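Long-range contacts in neutral ceramidase (Pseudomonas aeruginosa, PDB 2ZWS), which hydrolyses the N-acyl bond of ceramides to release sphingosine and a free fatty acid, and can also run the reaction in reverse to synthesise ceramide: residues H37-A42 against A577-W582; G10-T15 against R554-F559; S447-R452 against W470-Y475; T305-R310 against Q476-D481. One frame throughout, in Å; residues are numbered along the deposited sequence.

Interaction 1 (H37-A42 against A577-W582); sequences HMRQWA and ATDNDW. With MG (magnesium ion), chain C.
A magnesium-centred, mostly polar joint ties His37-Arg39, just ahead of strand 41-49, to the turn that follows strand 574-578 in the C-terminal part of the chain. His37 O and Asp581 O bind the magnesium at 2.2 and 2.3 Å; Asp579, also a magnesium ligand, brings its O to 2.6 Å from the ion, and a water binds as well. Thr584, just beyond the turn, supplies further ligands. The ion thus explains why three carbonyl oxygens, all acceptors, can point into one small space. The His37 imidazole donates from NE2 to Trp582 O (2.8 Å), in the ring plane and on a carbonyl lone pair. With CG anti to the backbone N (chi1 -178°), its CE1 comes over one face of the Trp582 indole, although the two rings meet obliquely. Met38 SD lies at the edge of that indole, a Met-aromatic contact. The turn from Thr578 to Asp581 is a type I beta turn, closed by Asp581 N to Thr578 O and reinforced by Asp581 OD2, which accepts from Thr578 N, while Asp581 OD1 is held by Tyr225. At its second position Asp579 receives Arg39 side-on, NE to OD1 (2.8 Å) and NH2 to OD2 (3.0 Å), with guanidinium and carboxylate nearly coplanar. A further nitrogen of the same guanidinium, NH1, reaches Asp13 in the N-terminal sheet. Asn580 OD1 is gripped by two protein donors: Arg39 N arrives on a lone pair, whereas Trp41 NE1 (2.9 Å) approaches from above the carbonyl plane. A water bridges this oxygen to Arg39 O.

Interaction 2 (G10-T15 against R554-F559); sequences GKADIT and RTEKTF
Asp13 and Glu556 exchange bonds in both directions: the backbone N of each donates to the carboxylate of the other. Asp13 N meets Glu556 OE2 at 2.9 Å, almost straight (176°) but from above the carboxylate plane, and Glu556 N meets Asp13 OD2 at 2.9 Å on that oxygen's anti side. The fit is close here. Glu556 folds back at chi2 (-67°), which brings OE2 to within 3.4 Å of Ala12 CA at the end of strand 5-13. The donor backbone is itself shaped for the job, because Arg554-Lys557 forms a type II beta turn; Glu556 takes the positive phi of the third position, and its N-H, part of the turn's central peptide, points to Asp13. Asp13 is no less fixed. Its other oxygen, OD1, takes Thr15 N (2.9 Å) in an Asx turn and Thr15 OG1 (2.7 Å) besides, so the carboxylate can hardly rotate. Away from this pairing the two segments draw apart and water fills in. One molecule donates to both Asp13 OD2 and Lys557 O, another spans Thr15 O and the hydroxyl of Thr555, and the Lys557 side chain heads off to the exposed side. Two acids brought this near, with Asp13 OD2 and Glu556 OE2 5.2 Å apart, would be expected to repel each other. Arginines answer both, Arg39 for Asp13 and Arg132 with Arg136 of helix 120-138 for Glu556, which suggests that both carboxylates stay ionised and so make strong acceptors for the two backbone N-H groups.

Interaction 3 (S447-R452 against W470-Y475); sequences SYVTTR and WTQAAY. With ZN (zinc ion), chain B.
Apolar contacts come first, with Val449 pressing its two methyls onto the opening turns of helix 471-488. CG1, anti to the backbone N (chi1 -178°), rests on Gln472 CA at 3.6 Å; CG2 approaches the Tyr475 ring obliquely, 3.5 Å from CE2, and brushes the Thr471 methyl. Ring contacts form the second group. The aliphatic part of Arg452 lies across the Trp470 indole, and its CD sits 3.6 Å from the centroid of the six-membered ring, over the face, as a CH-pi contact. Beyond it the guanidinium stands nearly upright on that ring (planes 84° apart) and, with CZ 5.4 Å from its centroid, adds at most a weak cation-pi attraction; its charge is met instead by Glu373. Polar links are indirect: a water donates to Thr450 O (2.7 Å) and accepts from Gln472 N (3.0 Å) in the helix's first turn. A second water accepts from Arg452 N and donates to Gln472 OE1, linking the starts of two helices. Thr451 is the N-cap of helix 452-457, its hydroxyl capping that helix and also bonding Asn168, while Glu454 accepts from Thr451 N. Strand 448-449 pairs in parallel with 411-412, and from its other side Tyr448 OH reaches the zinc at 2.2 Å. With His97, His204 and Glu411 it completes the protein ligands of the catalytic metal site, whose tyrosine-bearing strand is backed by this helix.

Interaction 4 (T305-R310 against Q476-D481); sequences TRLPIR and QQLFVD
Arg310 and Asp481 form an end-on, two-pronged salt bridge between the residue following strand 308-309 and the middle of helix 471-488. Both bonds use syn lone pairs: NH1 reaches Asp481 OD2 at 2.9 Å (172°) and NH2 reaches Asp481 OD1 at 2.8 Å. The guanidinium and carboxylate are therefore nearly coplanar, 13° apart, and each oxygen of the acid is served by its own nitrogen. The remaining nitrogen, NE, is taken by Glu312, so all three nitrogens of the guanidinium have acidic partners. A bend at chi3 (-59°) carries the arginine head back over the helix, where one of its faces stacks on the Gln477 amide. Gln477 and Asp481 lie four residues apart, on the same side of the helix, and are linked by the backbone bond from Asp481 N to Gln477 O (2.9 Å); one residue thus supports the face of the guanidinium while the other binds its edge. The short strand 308-309 belongs to a two-stranded antiparallel sheet with 319-320. Ile309 makes backbone hydrogen bonding with Arg319 of that strand, and Leu307 with Leu321 just past it, whereas Pro308 O and Arg310 N turn toward the helix. There the extended Gln477 side chain lays its amide against them. At the other end the polar theme gives out: Leu307 CD2 meets Leu478 CD1 tip to tip at 4.1 Å, and Leu478 continues onto Ile395 of strand 392-400.

How the interactions relate
Interactions 1 and 2 form one region, their centres about 8 Å apart. Strands 5-13 and 41-49 are neighbours in a single sheet, and the Arg39-Asp13 bridge couples the two contacts, as does Phe559 N at the Asp579 carboxylate. Interactions 3 and 4 lie on the opposite side of the chain's centre and share helix 471-488, where Ile309 packs on Trp470 and Ala473. Chemistry follows position. Partly buried interaction 1 relies on magnesium and buried interaction 2 on reciprocal backbone-to-carboxylate hydrogen bonds where N- and C-terminal parts meet. Interaction 3, buried, is mainly apolar and backs the zinc ligand, whereas in interaction 4, farthest from the centre and partly buried, the salt bridge joins two partly exposed residues.

Interaction 1 (H37-A42 against A577-W582)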
# COMPACT_ATOMS: atom_id res chain seq x y z
N HIS A 37 -1.19 -1.02 -15.13
CA HIS A 37 -0.36 0.11 -15.52
C HIS A 37 1.07 -0.07 -14.99
O HIS A 37 2.02 -0.11 -15.77
CB HIS A 37 -0.94 1.44 -15.06
CG HIS A 37 -0.11 2.60 -15.50
ND1 HIS A 37 -0.19 3.85 -14.91
CD2 HIS A 37 0.83 2.70 -16.47
CE1 HIS A 37 0.67 4.66 -15.50
NE2 HIS A 37 1.30 3.99 -16.45
N MET A 38 1.20 -0.19 -13.67
CA MET A 38 2.47 -0.54 -13.06
C MET A 38 2.20 -1.61 -12.00
O MET A 38 1.10 -1.69 -11.45
CB MET A 38 3.19 0.68 -12.45
CG MET A 38 3.67 1.75 -13.47
SD MET A 38 5.05 2.84 -12.95
CE MET A 38 4.40 3.50 -11.41
N ARG A 39 3.21 -2.45 -11.75
CA ARG A 39 3.05 -3.52 -10.77
C ARG A 39 3.10 -2.97 -9.34
O ARG A 39 3.51 -1.83 -9.10
CB ARG A 39 4.10 -4.61 -10.97
CG ARG A 39 3.76 -5.49 -12.19
CD ARG A 39 4.62 -6.80 -12.26
NE ARG A 39 4.07 -7.61 -13.37
CZ ARG A 39 3.37 -8.74 -13.25
NH1 ARG A 39 3.23 -9.35 -12.08
NH2 ARG A 39 2.85 -9.29 -14.35
N GLN A 40 2.68 -3.82 -8.41
CA GLN A 40 2.73 -3.56 -6.98
C GLN A 40 3.91 -4.30 -6.36
O GLN A 40 4.15 -5.49 -6.68
CB GLN A 40 1.44 -4.10 -6.34
CG GLN A 40 0.17 -3.43 -6.89
CD GLN A 40 -1.07 -4.12 -6.39
OE1 GLN A 40 -1.66 -3.70 -5.39
NE2 GLN A 40 -1.43 -5.19 -7.01
N TRP A 41 4.63 -3.62 -5.46
CA TRP A 41 5.86 -4.18 -4.87
C TRP A 41 5.83 -4.08 -3.36
O TRP A 41 5.18 -3.17 -2.76
CB TRP A 41 7.11 -3.41 -5.38
CG TRP A 41 7.16 -3.47 -6.89
CD1 TRP A 41 6.62 -2.59 -7.78
CD2 TRP A 41 7.78 -4.51 -7.68
NE1 TRP A 41 6.85 -3.01 -9.08
CE2 TRP A 41 7.56 -4.19 -9.04
CE3 TRP A 41 8.49 -5.67 -7.36
CZ2 TRP A 41 8.03 -4.99 -10.08
CZ3 TRP A 41 8.96 -6.47 -8.39
CH2 TRP A 41 8.72 -6.14 -9.73
N ALA A 42 6.49 -5.06 -2.73
CA ALA A 42 6.90 -4.96 -1.34
C ALA A 42 8.37 -4.54 -1.33
O ALA A 42 9.19 -5.13 -2.03
CB ALA A 42 6.76 -6.30 -0.64
N ALA A 577 11.50 -2.14 -22.02
CA ALA A 577 10.35 -1.88 -21.14
C ALA A 577 9.57 -3.15 -20.87
O ALA A 577 9.52 -4.06 -21.70
CB ALA A 577 9.46 -0.81 -21.74
N THR A 578 8.98 -3.20 -19.68
CA THR A 578 8.24 -4.34 -19.18
C THR A 578 6.84 -3.84 -18.78
O THR A 578 6.58 -2.64 -18.88
CB THR A 578 9.09 -4.94 -18.03
OG1 THR A 578 10.03 -5.87 -18.57
CG2 THR A 578 8.27 -5.60 -16.99
N ASP A 579 5.96 -4.72 -18.27
CA ASP A 579 4.65 -4.24 -17.83
C ASP A 579 4.72 -3.36 -16.57
O ASP A 579 3.74 -2.69 -16.24
CB ASP A 579 3.58 -5.36 -17.72
CG ASP A 579 3.86 -6.38 -16.61
OD1 ASP A 579 4.65 -6.10 -15.67
OD2 ASP A 579 3.20 -7.46 -16.65
N ASN A 580 5.86 -3.35 -15.88
CA ASN A 580 6.00 -2.52 -14.70
C ASN A 580 6.17 -1.05 -15.03
O ASN A 580 5.87 -0.18 -14.21
CB ASN A 580 7.20 -2.94 -13.87
CG ASN A 580 7.26 -2.23 -12.55
OD1 ASN A 580 6.26 -2.18 -11.82
ND2 ASN A 580 8.42 -1.66 -12.23
N ASP A 581 6.65 -0.75 -16.24
CA ASP A 581 7.07 0.61 -16.54
C ASP A 581 5.91 1.60 -16.72
O ASP A 581 4.86 1.25 -17.25
CB ASP A 581 8.02 0.60 -17.72
CG ASP A 581 9.34 -0.04 -17.35
OD1 ASP A 581 9.97 0.45 -16.39
OD2 ASP A 581 9.72 -1.06 -17.98
N TRP A 582 6.11 2.85 -16.29
CA TRP A 582 5.11 3.90 -16.47
C TRP A 582 4.67 4.06 -17.94
O TRP A 582 3.49 4.32 -18.18
CB TRP A 582 5.69 5.24 -15.98
CG TRP A 582 4.75 6.37 -16.14
CD1 TRP A 582 4.75 7.28 -17.15
CD2 TRP A 582 3.67 6.72 -15.27
NE1 TRP A 582 3.73 8.18 -16.96
CE2 TRP A 582 3.06 7.87 -15.82
CE3 TRP A 582 3.17 6.18 -14.07
CZ2 TRP A 582 1.95 8.47 -15.24
CZ3 TRP A 582 2.05 6.82 -13.47
CH2 TRP A 582 1.46 7.94 -14.07
MG MG C . 3.30 -0.45 -17.52
O HOH W 1 5.51 -0.03 -9.79
O HOH W 2 1.84 -2.43 -18.12

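Interaction 2 (G10-T15 against R554-F559)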
# COMPACT_ATOMS: atom_id res chain seq x y z
N GLY A 10 15.55 -4.89 -0.28
CA GLY A 10 14.98 -5.91 -1.17
C GLY A 10 13.63 -5.47 -1.72
O GLY A 10 12.93 -4.66 -1.09
N LYS A 11 13.27 -5.94 -2.90
CA LYS A 11 11.98 -5.58 -3.48
C LYS A 11 11.42 -6.82 -4.17
O LYS A 11 12.16 -7.58 -4.82
CB LYS A 11 12.15 -4.41 -4.46
CG LYS A 11 10.93 -3.93 -5.15
CD LYS A 11 11.30 -2.71 -5.98
CE LYS A 11 10.55 -2.72 -7.27
NZ LYS A 11 10.97 -1.66 -8.19
N ALA A 12 10.12 -7.06 -4.01
CA ALA A 12 9.49 -8.21 -4.68
C ALA A 12 8.06 -7.93 -5.06
O ALA A 12 7.39 -7.13 -4.46
CB ALA A 12 9.55 -9.45 -3.81
N ASP A 13 7.63 -8.60 -6.12
CA ASP A 13 6.35 -8.39 -6.78
C ASP A 13 5.21 -8.98 -5.94
O ASP A 13 5.28 -10.16 -5.55
CB ASP A 13 6.48 -9.11 -8.12
CG ASP A 13 5.29 -8.91 -9.06
OD1 ASP A 13 4.26 -8.30 -8.68
OD2 ASP A 13 5.40 -9.38 -10.23
N ILE A 14 4.19 -8.15 -5.62
CA ILE A 14 3.02 -8.60 -4.87
C ILE A 14 1.75 -8.34 -5.69
O ILE A 14 0.63 -8.26 -5.14
CB ILE A 14 2.90 -7.91 -3.50
CG1 ILE A 14 3.00 -6.37 -3.63
CG2 ILE A 14 3.94 -8.41 -2.53
CD1 ILE A 14 2.69 -5.60 -2.29
N THR A 15 1.90 -8.21 -7.02
CA THR A 15 0.74 -7.89 -7.88
C THR A 15 -0.23 -9.07 -7.91
O THR A 15 0.18 -10.22 -8.14
CB THR A 15 1.19 -7.61 -9.32
OG1 THR A 15 2.25 -6.63 -9.32
CG2 THR A 15 0.02 -7.07 -10.16
N ARG A 554 1.92 -14.03 -13.30
CA ARG A 554 3.21 -13.74 -13.90
C ARG A 554 4.14 -12.96 -12.94
O ARG A 554 4.79 -11.99 -13.30
CB ARG A 554 3.04 -13.05 -15.27
CG ARG A 554 2.23 -13.95 -16.22
CD ARG A 554 2.46 -13.65 -17.69
NE ARG A 554 3.82 -14.00 -18.13
CZ ARG A 554 4.23 -15.23 -18.44
NH1 ARG A 554 5.48 -15.41 -18.83
NH2 ARG A 554 3.39 -16.26 -18.34
N THR A 555 4.13 -13.44 -11.70
CA THR A 555 4.88 -12.87 -10.60
C THR A 555 6.38 -12.88 -10.96
O THR A 555 6.93 -13.93 -11.40
CB THR A 555 4.58 -13.70 -9.35
OG1 THR A 555 3.17 -13.69 -9.06
CG2 THR A 555 5.41 -13.23 -8.14
N GLU A 556 7.03 -11.72 -10.80
CA GLU A 556 8.46 -11.51 -11.13
C GLU A 556 8.74 -11.63 -12.63
O GLU A 556 9.90 -11.66 -13.06
CB GLU A 556 9.38 -12.44 -10.33
CG GLU A 556 9.24 -12.31 -8.78
CD GLU A 556 9.71 -10.97 -8.20
OE1 GLU A 556 10.50 -10.24 -8.83
OE2 GLU A 556 9.36 -10.70 -7.06
N LYS A 557 7.65 -11.74 -13.40
CA LYS A 557 7.73 -11.75 -14.85
C LYS A 557 6.87 -10.65 -15.46
O LYS A 557 6.65 -9.61 -14.80
CB LYS A 557 7.42 -13.15 -15.40
CG LYS A 557 8.40 -14.23 -14.87
CD LYS A 557 7.96 -15.63 -15.29
CE LYS A 557 8.47 -15.98 -16.68
NZ LYS A 557 7.97 -17.31 -17.14
N THR A 558 6.38 -10.82 -16.69
CA THR A 558 5.68 -9.74 -17.35
C THR A 558 4.69 -10.23 -18.39
O THR A 558 4.84 -11.29 -18.98
CB THR A 558 6.71 -8.76 -18.02
OG1 THR A 558 6.04 -7.62 -18.58
CG2 THR A 558 7.58 -9.49 -19.07
N PHE A 559 3.66 -9.44 -18.62
CA PHE A 559 2.73 -9.71 -19.73
C PHE A 559 3.21 -9.13 -21.04
O PHE A 559 2.61 -9.40 -22.10
CB PHE A 559 1.34 -9.15 -19.40
CG PHE A 559 0.62 -9.93 -18.34
CD1 PHE A 559 -0.02 -11.14 -18.66
CD2 PHE A 559 0.60 -9.50 -17.00
CE1 PHE A 559 -0.68 -11.88 -17.70
CE2 PHE A 559 -0.06 -10.24 -16.02
CZ PHE A 559 -0.69 -11.45 -16.37
O HOH W 3 7.32 -8.65 -12.23
O HOH W 4 2.64 -11.36 -8.17

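Interaction 3 (S447-R452 against W470-Y475)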
# COMPACT_ATOMS: atom_id res chain seq x y z
N SER A 447 -10.01 0.75 9.80
CA SER A 447 -10.71 1.95 9.35
C SER A 447 -10.07 3.25 9.86
O SER A 447 -8.89 3.38 9.82
CB SER A 447 -12.21 1.82 9.65
OG SER A 447 -12.74 0.74 8.88
N TYR A 448 -10.86 4.20 10.35
CA TYR A 448 -10.37 5.57 10.59
C TYR A 448 -10.23 5.93 12.06
O TYR A 448 -10.91 5.35 12.92
CB TYR A 448 -11.23 6.61 9.83
CG TYR A 448 -11.01 6.60 8.33
CD1 TYR A 448 -11.61 5.64 7.51
CD2 TYR A 448 -10.22 7.56 7.72
CE1 TYR A 448 -11.37 5.61 6.10
CE2 TYR A 448 -10.01 7.59 6.35
CZ TYR A 448 -10.57 6.60 5.52
OH TYR A 448 -10.30 6.63 4.14
N VAL A 449 -9.35 6.88 12.35
CA VAL A 449 -9.23 7.43 13.70
C VAL A 449 -9.21 8.95 13.65
O VAL A 449 -8.35 9.58 13.07
CB VAL A 449 -7.99 6.91 14.45
CG1 VAL A 449 -7.95 7.46 15.86
CG2 VAL A 449 -7.96 5.36 14.45
N THR A 450 -10.18 9.49 14.35
CA THR A 450 -10.46 10.89 14.40
C THR A 450 -10.31 11.31 15.89
O THR A 450 -10.46 10.49 16.81
CB THR A 450 -11.89 10.89 13.86
OG1 THR A 450 -12.13 11.62 12.65
CG2 THR A 450 -12.92 10.43 14.74
N THR A 451 -9.98 12.57 16.16
CA THR A 451 -9.91 13.03 17.55
C THR A 451 -11.33 13.06 18.11
O THR A 451 -12.30 13.03 17.36
CB THR A 451 -9.33 14.43 17.66
OG1 THR A 451 -10.15 15.31 16.90
CG2 THR A 451 -7.88 14.50 17.12
N ARG A 452 -11.46 13.19 19.43
CA ARG A 452 -12.79 13.35 20.06
C ARG A 452 -13.62 14.47 19.40
O ARG A 452 -14.82 14.29 19.11
CB ARG A 452 -12.64 13.60 21.58
CG ARG A 452 -13.96 13.84 22.33
CD ARG A 452 -14.79 12.59 22.37
NE ARG A 452 -16.17 12.74 22.83
CZ ARG A 452 -17.22 12.93 22.04
NH1 ARG A 452 -18.44 13.01 22.55
NH2 ARG A 452 -17.06 13.06 20.72
N TRP A 470 -13.83 7.71 21.84
CA TRP A 470 -12.54 7.64 22.53
C TRP A 470 -11.54 6.71 21.86
O TRP A 470 -10.52 6.37 22.45
CB TRP A 470 -12.73 7.28 24.01
CG TRP A 470 -13.66 8.27 24.69
CD1 TRP A 470 -14.93 8.05 25.11
CD2 TRP A 470 -13.38 9.65 24.92
NE1 TRP A 470 -15.46 9.21 25.63
CE2 TRP A 470 -14.53 10.21 25.53
CE3 TRP A 470 -12.26 10.47 24.70
CZ2 TRP A 470 -14.59 11.56 25.92
CZ3 TRP A 470 -12.33 11.82 25.08
CH2 TRP A 470 -13.49 12.34 25.69
N THR A 471 -11.82 6.35 20.61
CA THR A 471 -10.87 5.55 19.81
C THR A 471 -9.47 6.18 19.79
O THR A 471 -8.45 5.49 20.02
CB THR A 471 -11.40 5.29 18.39
OG1 THR A 471 -12.66 4.61 18.47
CG2 THR A 471 -10.42 4.45 17.57
N GLN A 472 -9.40 7.49 19.51
CA GLN A 472 -8.10 8.15 19.44
C GLN A 472 -7.39 8.11 20.78
O GLN A 472 -6.18 7.86 20.84
CB GLN A 472 -8.25 9.59 18.95
CG GLN A 472 -6.93 10.31 18.59
CD GLN A 472 -6.17 10.85 19.79
OE1 GLN A 472 -6.76 11.12 20.85
NE2 GLN A 472 -4.85 11.03 19.64
N ALA A 473 -8.13 8.38 21.86
CA ALA A 473 -7.60 8.38 23.23
C ALA A 473 -7.02 7.00 23.57
O ALA A 473 -5.93 6.91 24.17
CB ALA A 473 -8.72 8.75 24.21
N ALA A 474 -7.71 5.95 23.13
CA ALA A 474 -7.23 4.56 23.34
C ALA A 474 -5.88 4.36 22.67
O ALA A 474 -4.94 3.82 23.29
CB ALA A 474 -8.23 3.54 22.79
N TYR A 475 -5.79 4.76 21.39
CA TYR A 475 -4.49 4.61 20.70
C TYR A 475 -3.40 5.43 21.37
O TYR A 475 -2.27 4.99 21.48
CB TYR A 475 -4.62 5.00 19.24
CG TYR A 475 -5.19 3.93 18.35
CD1 TYR A 475 -4.43 2.82 17.98
CD2 TYR A 475 -6.49 4.05 17.83
CE1 TYR A 475 -4.94 1.84 17.14
CE2 TYR A 475 -7.00 3.10 16.97
CZ TYR A 475 -6.22 1.99 16.62
OH TYR A 475 -6.69 1.03 15.75
ZN ZN B . -8.39 6.11 3.25
O HOH W 5 -11.83 8.84 18.41
O HOH W 6 -9.28 12.48 21.24
O HOH W 7 -9.60 5.34 1.70

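Interaction 4 (T305-R310 against Q476-D481)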
# COMPACT_ATOMS: atom_id res chain seq x y z
N THR A 305 -12.02 -4.79 22.67
CA THR A 305 -13.36 -4.97 23.24
C THR A 305 -13.35 -4.58 24.72
O THR A 305 -12.59 -5.14 25.52
CB THR A 305 -13.85 -6.41 23.02
OG1 THR A 305 -13.92 -6.67 21.60
CG2 THR A 305 -15.25 -6.61 23.61
N ARG A 306 -14.21 -3.61 25.07
CA ARG A 306 -14.27 -2.98 26.40
C ARG A 306 -12.91 -2.58 26.98
O ARG A 306 -12.64 -2.71 28.18
CB ARG A 306 -15.18 -3.74 27.40
CG ARG A 306 -15.00 -5.24 27.51
CD ARG A 306 -16.25 -5.88 28.09
NE ARG A 306 -16.34 -7.31 27.80
CZ ARG A 306 -17.05 -7.85 26.81
NH1 ARG A 306 -17.06 -9.16 26.64
NH2 ARG A 306 -17.77 -7.08 25.99
N LEU A 307 -12.06 -2.04 26.11
CA LEU A 307 -10.78 -1.53 26.55
C LEU A 307 -10.92 -0.30 27.44
O LEU A 307 -11.45 0.72 27.00
CB LEU A 307 -9.90 -1.18 25.34
CG LEU A 307 -8.48 -0.68 25.64
CD1 LEU A 307 -7.63 -1.77 26.27
CD2 LEU A 307 -7.84 -0.21 24.33
N PRO A 308 -10.43 -0.38 28.69
CA PRO A 308 -10.50 0.78 29.58
C PRO A 308 -9.51 1.87 29.16
O PRO A 308 -8.37 1.57 28.80
CB PRO A 308 -10.07 0.21 30.94
CG PRO A 308 -10.21 -1.27 30.81
CD PRO A 308 -9.82 -1.53 29.38
N ILE A 309 -9.97 3.11 29.20
CA ILE A 309 -9.11 4.25 28.90
C ILE A 309 -8.99 5.14 30.13
O ILE A 309 -10.00 5.58 30.71
CB ILE A 309 -9.65 5.09 27.72
CG1 ILE A 309 -10.07 4.17 26.57
CG2 ILE A 309 -8.57 6.09 27.27
CD1 ILE A 309 -10.97 4.78 25.57
N ARG A 310 -7.75 5.43 30.50
CA ARG A 310 -7.49 6.23 31.71
C ARG A 310 -7.87 7.70 31.49
O ARG A 310 -7.76 8.22 30.38
CB ARG A 310 -6.02 6.09 32.14
CG ARG A 310 -5.61 4.64 32.41
CD ARG A 310 -4.30 4.55 33.16
NE ARG A 310 -3.18 5.18 32.45
CZ ARG A 310 -2.45 4.58 31.51
NH1 ARG A 310 -2.71 3.33 31.14
NH2 ARG A 310 -1.46 5.24 30.95
N GLN A 476 -3.74 6.63 21.84
CA GLN A 476 -2.72 7.45 22.48
C GLN A 476 -2.22 6.76 23.76
O GLN A 476 -1.00 6.69 23.98
CB GLN A 476 -3.26 8.85 22.79
CG GLN A 476 -2.20 9.85 23.18
CD GLN A 476 -2.65 11.28 22.99
OE1 GLN A 476 -3.21 11.63 21.94
NE2 GLN A 476 -2.40 12.12 23.99
N GLN A 477 -3.14 6.24 24.55
CA GLN A 477 -2.77 5.50 25.77
C GLN A 477 -1.87 4.31 25.45
O GLN A 477 -0.86 4.09 26.11
CB GLN A 477 -4.01 4.98 26.45
CG GLN A 477 -3.74 4.08 27.64
CD GLN A 477 -5.01 3.71 28.32
OE1 GLN A 477 -5.47 2.56 28.25
NE2 GLN A 477 -5.64 4.69 28.95
N LEU A 478 -2.27 3.55 24.43
CA LEU A 478 -1.53 2.34 24.05
C LEU A 478 -0.10 2.66 23.62
O LEU A 478 0.86 1.98 24.03
CB LEU A 478 -2.28 1.59 22.95
CG LEU A 478 -3.61 0.98 23.39
CD1 LEU A 478 -4.38 0.45 22.19
CD2 LEU A 478 -3.45 -0.10 24.44
N PHE A 479 0.04 3.67 22.76
CA PHE A 479 1.37 4.09 22.33
C PHE A 479 2.20 4.72 23.44
O PHE A 479 3.42 4.52 23.50
CB PHE A 479 1.28 4.98 21.09
CG PHE A 479 1.09 4.21 19.81
CD1 PHE A 479 2.13 3.42 19.31
CD2 PHE A 479 -0.12 4.25 19.10
CE1 PHE A 479 1.99 2.68 18.13
CE2 PHE A 479 -0.25 3.49 17.88
CZ PHE A 479 0.82 2.71 17.42
N VAL A 480 1.58 5.53 24.30
CA VAL A 480 2.36 6.11 25.41
C VAL A 480 2.85 5.01 26.34
O VAL A 480 4.04 5.00 26.73
CB VAL A 480 1.55 7.19 26.16
CG1 VAL A 480 2.19 7.51 27.52
CG2 VAL A 480 1.49 8.43 25.29
N ASP A 481 1.96 4.07 26.67
CA ASP A 481 2.35 2.98 27.57
C ASP A 481 3.51 2.17 26.96
O ASP A 481 4.46 1.78 27.67
CB ASP A 481 1.14 2.10 27.93
CG ASP A 481 0.16 2.80 28.90
OD1 ASP A 481 0.47 3.92 29.38
OD2 ASP A 481 -0.92 2.22 29.18